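Local coordinates for SA2223 protein (Staphylococcus aureus, PDB 5KAT) that is of unconfirmed function but probably binds small, lipophilic cationic effectors, at residues A[132-137]-A[150-155]. Sequence-based numbering, arbitrary orientation.
Sequences PFFELY and EIWMPV. With P4P (tetraphenylphosphonium), chain B.
The rings of Phe134 and Trp152 form an offset stack on one face of a beta hairpin, each ring from one of its two antiparallel strands, in the closed barrel of this effector-binding domain. The Phe134 ring and the five-membered ring of Trp152 have centroids 4.4 Å apart and planes turned by only 15°. Phe134 CZ lies over the indole face, 3.4 Å from Trp152 CG. Trp152 CB in turn sits over the Phe134 ring, a CH-pi contact. Phe134 has chi1 58°, with CG between its backbone N and carbonyl carbon, and this brings the ring alongside the indole. Tyr96 meets Trp152 edge-to-face.

Phe133 and Met153 lie side by side on the other face of the sheet. Met153 SD is 4.3 Å from the centroid of the Phe133 ring, an oblique Met-aromatic contact. Both residues line the tetraphenylphosphonium site. C5A of one ligand phenyl lies over a face of the Phe133 ring, toward its rim, and Met153 CE comes within 3.5 Å of this C5A. Pro154 CD touches a second phenyl group. These contacts are apolar, which suits a cation whose charge is shielded by phenyl groups. Met113 of helix 107-119 packs on Phe133 and Met153.

Four backbone hydrogen bonds join the strands, two at the Phe134-Trp152 pair and two at Leu136-Glu150. The straightest runs from Trp152 N to Phe134 O (2.8 Å, 174°). At the polar edge, Leu136 CD2 packs against Glu150 OE1. Glu150 OE1 accepts a hydrogen bond from Trp152 NE1 at 3.0 Å, on its anti side but tilted out of the carboxylate plane, and lies close to the indole plane.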
loop_
_atom_site.group_PDB
_atom_site.type_symbol
_atom_site.label_atom_id
_atom_site.label_comp_id
_atom_site.label_asym_id
_atom_site.label_seq_id
_atom_site.Cartn_x
_atom_site.Cartn_y
_atom_site.Cartn_z
ATOM N N PRO A 132 -0.204 1.703 -8.449
ATOM C CA PRO A 132 -0.607 1.703 -7.038
ATOM C C PRO A 132 0.549 2.023 -6.092
ATOM O O PRO A 132 1.689 1.635 -6.362
ATOM C CB PRO A 132 -1.105 0.270 -6.809
ATOM C CG PRO A 132 -1.319 -0.305 -8.175
ATOM C CD PRO A 132 -0.330 0.369 -9.056
ATOM N N PHE A 133 0.250 2.743 -5.014
ATOM C CA PHE A 133 1.160 2.861 -3.879
ATOM C C PHE A 133 0.481 2.178 -2.706
ATOM O O PHE A 133 -0.744 2.021 -2.711
ATOM C CB PHE A 133 1.506 4.326 -3.560
ATOM C CG PHE A 133 0.335 5.166 -3.105
ATOM C CD1 PHE A 133 -0.085 5.147 -1.784
ATOM C CD2 PHE A 133 -0.314 6.012 -3.994
ATOM C CE1 PHE A 133 -1.150 5.928 -1.366
ATOM C CE2 PHE A 133 -1.377 6.796 -3.579
ATOM C CZ PHE A 133 -1.791 6.757 -2.264
ATOM N N PHE A 134 1.255 1.742 -1.716
ATOM C CA PHE A 134 0.653 1.010 -0.611
ATOM C C PHE A 134 1.347 1.186 0.727
ATOM O O PHE A 134 2.519 1.561 0.810
ATOM C CB PHE A 134 0.572 -0.485 -0.951
ATOM C CG PHE A 134 1.898 -1.137 -1.262
ATOM C CD1 PHE A 134 2.392 -1.152 -2.556
ATOM C CD2 PHE A 134 2.617 -1.782 -0.270
ATOM C CE1 PHE A 134 3.596 -1.769 -2.847
ATOM C CE2 PHE A 134 3.821 -2.401 -0.555
ATOM C CZ PHE A 134 4.312 -2.396 -1.846
ATOM N N GLU A 135 0.561 0.947 1.772
ATOM C CA GLU A 135 1.059 0.774 3.120
ATOM C C GLU A 135 1.281 -0.718 3.335
ATOM O O GLU A 135 0.458 -1.533 2.905
ATOM C CB GLU A 135 0.067 1.322 4.153
ATOM C CG GLU A 135 -0.484 2.712 3.854
ATOM C CD GLU A 135 -1.975 2.815 4.134
ATOM O OE1 GLU A 135 -2.408 2.414 5.235
ATOM O OE2 GLU A 135 -2.720 3.283 3.247
ATOM N N LEU A 136 2.386 -1.070 3.990
ATOM C CA LEU A 136 2.669 -2.458 4.354
ATOM C C LEU A 136 2.737 -2.588 5.870
ATOM O O LEU A 136 3.547 -1.922 6.519
ATOM C CB LEU A 136 3.979 -2.936 3.725
ATOM C CG LEU A 136 4.377 -4.385 4.023
ATOM C CD1 LEU A 136 3.402 -5.365 3.388
ATOM C CD2 LEU A 136 5.786 -4.651 3.535
ATOM N N TYR A 137 1.880 -3.448 6.418
ATOM C CA TYR A 137 1.772 -3.647 7.863
ATOM C C TYR A 137 2.308 -5.002 8.284
ATOM O O TYR A 137 1.647 -6.025 8.100
ATOM C CB TYR A 137 0.319 -3.514 8.317
ATOM C CG TYR A 137 -0.244 -2.134 8.126
ATOM C CD1 TYR A 137 -0.041 -1.148 9.082
ATOM C CD2 TYR A 137 -0.973 -1.812 6.991
ATOM C CE1 TYR A 137 -0.546 0.118 8.914
ATOM C CE2 TYR A 137 -1.483 -0.547 6.812
ATOM C CZ TYR A 137 -1.266 0.417 7.780
ATOM O OH TYR A 137 -1.769 1.687 7.624
ATOM N N GLU A 150 5.448 0.618 6.678
ATOM C CA GLU A 150 6.170 1.023 5.476
ATOM C C GLU A 150 5.205 1.595 4.453
ATOM O O GLU A 150 4.081 1.110 4.308
ATOM C CB GLU A 150 6.942 -0.153 4.866
ATOM C CG GLU A 150 8.183 -0.559 5.648
ATOM C CD GLU A 150 8.892 -1.752 5.036
ATOM O OE1 GLU A 150 8.439 -2.238 3.982
ATOM O OE2 GLU A 150 9.900 -2.206 5.611
ATOM N N ILE A 151 5.656 2.635 3.758
ATOM C CA ILE A 151 4.885 3.275 2.702
ATOM C C ILE A 151 5.673 3.193 1.399
ATOM O O ILE A 151 6.752 3.782 1.275
ATOM C CB ILE A 151 4.573 4.740 3.040
ATOM C CG1 ILE A 151 3.730 4.818 4.315
ATOM C CG2 ILE A 151 3.836 5.411 1.886
ATOM C CD1 ILE A 151 3.614 6.215 4.889
ATOM N N TRP A 152 5.122 2.455 0.436
ATOM C CA TRP A 152 5.793 2.182 -0.833
ATOM C C TRP A 152 5.246 3.053 -1.955
ATOM O O TRP A 152 4.094 2.897 -2.357
ATOM C CB TRP A 152 5.637 0.706 -1.206
ATOM C CG TRP A 152 6.385 -0.232 -0.321
ATOM C CD1 TRP A 152 6.233 -0.392 1.028
ATOM C CD2 TRP A 152 7.397 -1.162 -0.723
ATOM N NE1 TRP A 152 7.096 -1.361 1.489
ATOM C CE2 TRP A 152 7.820 -1.847 0.433
ATOM C CE3 TRP A 152 7.985 -1.481 -1.953
ATOM C CZ2 TRP A 152 8.804 -2.829 0.398
ATOM C CZ3 TRP A 152 8.965 -2.456 -1.984
ATOM C CH2 TRP A 152 9.365 -3.118 -0.817
ATOM N N MET A 153 6.081 3.961 -2.453
ATOM C CA MET A 153 5.724 4.848 -3.560
ATOM C C MET A 153 6.503 4.463 -4.819
ATOM O O MET A 153 7.731 4.502 -4.819
ATOM C CB MET A 153 6.013 6.307 -3.195
ATOM C CG MET A 153 5.196 6.829 -2.022
ATOM S SD MET A 153 3.462 7.111 -2.445
ATOM C CE MET A 153 2.700 7.133 -0.829
ATOM N N PRO A 154 5.794 4.098 -5.900
ATOM C CA PRO A 154 6.508 3.653 -7.103
ATOM C C PRO A 154 7.203 4.792 -7.844
ATOM O O PRO A 154 6.693 5.912 -7.865
ATOM C CB PRO A 154 5.399 3.040 -7.962
ATOM C CG PRO A 154 4.161 3.732 -7.537
ATOM C CD PRO A 154 4.332 4.036 -6.074
ATOM N N VAL A 155 8.353 4.500 -8.446
ATOM C CA VAL A 155 9.089 5.507 -9.201
ATOM C C VAL A 155 9.707 4.941 -10.471
ATOM O O VAL A 155 9.911 3.732 -10.599
ATOM C CB VAL A 155 10.214 6.154 -8.350
ATOM C CG1 VAL A 155 9.621 7.055 -7.273
ATOM C CG2 VAL A 155 11.127 5.090 -7.739
HETATM P P P4P B . 0.533 10.956 -5.613
HETATM C C1A P4P B . 0.135 10.660 -3.866
HETATM C C2A P4P B . -1.158 10.810 -3.396
HETATM C C3A P4P B . -1.436 10.576 -2.057
HETATM C C4A P4P B . -0.425 10.192 -1.189
HETATM C C5A P4P B . 0.867 10.041 -1.660
HETATM C C6A P4P B . 1.147 10.274 -2.998
HETATM C C1C P4P B . 1.418 12.545 -5.736
HETATM C C6C P4P B . 1.480 13.387 -4.633
HETATM C C5C P4P B . 2.148 14.601 -4.715
HETATM C C4C P4P B . 2.755 14.978 -5.902
HETATM C C3C P4P B . 2.692 14.140 -7.005
HETATM C C2C P4P B . 2.025 12.927 -6.923
HETATM C C1D P4P B . 1.573 9.559 -6.137
HETATM C C6D P4P B . 0.995 8.359 -6.516
HETATM C C5D P4P B . 1.784 7.287 -6.909
HETATM C C4D P4P B . 3.162 7.415 -6.915
HETATM C C3D P4P B . 3.741 8.609 -6.523
HETATM C C2D P4P B . 2.950 9.680 -6.138
HETATM C C6B P4P B . -1.245 12.180 -7.378
HETATM C C5B P4P B . -2.388 12.251 -8.162
HETATM C C4B P4P B . -3.265 11.181 -8.205
HETATM C C3B P4P B . -2.999 10.040 -7.465
HETATM C C2B P4P B . -1.856 9.970 -6.682
HETATM C C1B P4P B . -0.974 11.039 -6.635
#